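Local atomic coordinates of aromatic amino acid exporter YddG (Starkeya novella, PDB entry 5I20), a protein that exports a broad range of amino acids, including threonine, methionine, lysine and glutamate, across the bacterial inner membrane. Residues Pro32-Ala37 against Leu194-Phe199. Residues are numbered along the deposited sequence; the frame is centred on the assembly and turned at random.
Sequences PFLLTA and LCHILF
Phe33 turns its ring against Cys195, whose CB sits 3.6 Å from Phe33 CD1. This methylene lies over the ring centre, only 10° off the normal, a CH-pi contact. Cys195 SG leans over the same ring near CE1 and CZ. It lies 4.3 Å from the Phe33 centroid and adds a sulfur-aromatic contact. Phe83 of helix 65-88 meets Phe33 edge-to-face, and the Phe33 backbone N is hydrogen-bonded to the Glu200 carboxylate (OE2). One residue on, Leu34 meets His196 in a second CH-pi contact. Leu34 CD1 stands 3.8 Å from the imidazole centroid, almost on the normal. Leu34 CB comes to 3.3 Å from His196 ND1, and Leu34 CD2 lies above CE1 on the same face. His196 CG is anti to its backbone N (chi1 171°), which swings the imidazole toward Leu34. With an alanine here instead of His196, the Leu34 branches would probably lose the ring face they lie on, and a gap would open between the helices. The two segments run nearly antiparallel, at 155°, with their axes 8.3 Å apart at closest approach. The contact joins helix 32-53 to helix 181-199, from the two EamA-family regions, at their periplasmic ends. Between these segments it is made by aliphatic carbons and sulfur over aromatic faces, which suggests that dispersion and close fit, rather than directional polar bonds, account for this contact.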
# COMPACT_ATOMS: atom_id res chain seq x y z
N PRO A 32 -12.45 10.09 -4.97
CA PRO A 32 -11.42 9.51 -4.09
C PRO A 32 -11.31 10.12 -2.69
O PRO A 32 -11.14 9.37 -1.73
CB PRO A 32 -10.12 9.77 -4.87
CG PRO A 32 -10.43 10.92 -5.76
CD PRO A 32 -11.86 10.71 -6.16
N PHE A 33 -11.38 11.44 -2.57
CA PHE A 33 -11.17 12.09 -1.28
C PHE A 33 -12.31 11.81 -0.30
O PHE A 33 -12.07 11.58 0.89
CB PHE A 33 -10.99 13.60 -1.45
CG PHE A 33 -9.58 14.00 -1.74
CD1 PHE A 33 -8.58 13.78 -0.81
CD2 PHE A 33 -9.25 14.60 -2.95
CE1 PHE A 33 -7.27 14.15 -1.07
CE2 PHE A 33 -7.94 14.97 -3.21
CZ PHE A 33 -6.95 14.74 -2.27
N LEU A 34 -13.54 11.85 -0.79
CA LEU A 34 -14.69 11.51 0.03
C LEU A 34 -14.62 10.05 0.45
O LEU A 34 -14.93 9.70 1.59
CB LEU A 34 -16.00 11.78 -0.71
CG LEU A 34 -17.27 11.52 0.11
CD1 LEU A 34 -17.34 12.46 1.30
CD2 LEU A 34 -18.51 11.64 -0.76
N LEU A 35 -14.21 9.19 -0.48
CA LEU A 35 -14.09 7.76 -0.22
C LEU A 35 -13.01 7.51 0.81
O LEU A 35 -13.12 6.61 1.64
CB LEU A 35 -13.80 7.00 -1.52
CG LEU A 35 -13.86 5.47 -1.47
CD1 LEU A 35 -15.27 4.99 -1.13
CD2 LEU A 35 -13.39 4.87 -2.79
N THR A 36 -11.96 8.32 0.76
CA THR A 36 -10.87 8.24 1.72
C THR A 36 -11.34 8.68 3.10
O THR A 36 -11.08 8.01 4.10
CB THR A 36 -9.67 9.12 1.27
OG1 THR A 36 -9.17 8.64 0.02
CG2 THR A 36 -8.56 9.08 2.31
N ALA A 37 -12.05 9.80 3.15
CA ALA A 37 -12.60 10.33 4.39
C ALA A 37 -13.52 9.32 5.08
O ALA A 37 -13.47 9.16 6.30
CB ALA A 37 -13.36 11.62 4.12
N LEU A 194 -11.81 17.86 4.04
CA LEU A 194 -11.59 19.24 3.60
C LEU A 194 -11.32 19.29 2.10
O LEU A 194 -11.89 20.12 1.40
CB LEU A 194 -10.43 19.86 4.38
CG LEU A 194 -10.11 21.32 4.05
CD1 LEU A 194 -11.25 22.24 4.49
CD2 LEU A 194 -8.79 21.75 4.68
N CYS A 195 -10.45 18.41 1.62
CA CYS A 195 -10.13 18.33 0.20
C CYS A 195 -11.37 18.00 -0.63
O CYS A 195 -11.46 18.35 -1.81
CB CYS A 195 -9.04 17.29 -0.06
SG CYS A 195 -7.36 17.83 0.32
N HIS A 196 -12.33 17.31 -0.01
CA HIS A 196 -13.59 16.98 -0.67
C HIS A 196 -14.41 18.23 -0.94
O HIS A 196 -14.69 18.58 -2.09
CB HIS A 196 -14.39 16.00 0.17
CG HIS A 196 -15.79 15.77 -0.33
ND1 HIS A 196 -16.07 14.99 -1.43
CD2 HIS A 196 -16.98 16.23 0.11
CE1 HIS A 196 -17.37 14.97 -1.64
NE2 HIS A 196 -17.95 15.72 -0.72
N ILE A 197 -14.79 18.92 0.13
CA ILE A 197 -15.63 20.11 0.05
C ILE A 197 -15.07 21.14 -0.94
O ILE A 197 -15.82 21.89 -1.57
CB ILE A 197 -15.81 20.76 1.43
CG1 ILE A 197 -16.29 19.72 2.45
CG2 ILE A 197 -16.77 21.94 1.37
CD1 ILE A 197 -16.52 20.28 3.83
N LEU A 198 -13.75 21.15 -1.09
CA LEU A 198 -13.09 22.13 -1.94
C LEU A 198 -13.01 21.73 -3.41
O LEU A 198 -13.36 22.51 -4.30
CB LEU A 198 -11.68 22.41 -1.41
CG LEU A 198 -11.50 23.62 -0.49
CD1 LEU A 198 -12.54 23.63 0.63
CD2 LEU A 198 -10.10 23.65 0.10
N PHE A 199 -12.54 20.51 -3.68
CA PHE A 199 -12.22 20.11 -5.05
C PHE A 199 -13.12 19.02 -5.62
O PHE A 199 -12.94 18.60 -6.76
CB PHE A 199 -10.76 19.63 -5.14
CG PHE A 199 -9.77 20.55 -4.50
CD1 PHE A 199 -9.91 21.93 -4.59
CD2 PHE A 199 -8.68 20.04 -3.82
CE1 PHE A 199 -8.99 22.77 -4.01
CE2 PHE A 199 -7.75 20.88 -3.24
CZ PHE A 199 -7.91 22.25 -3.33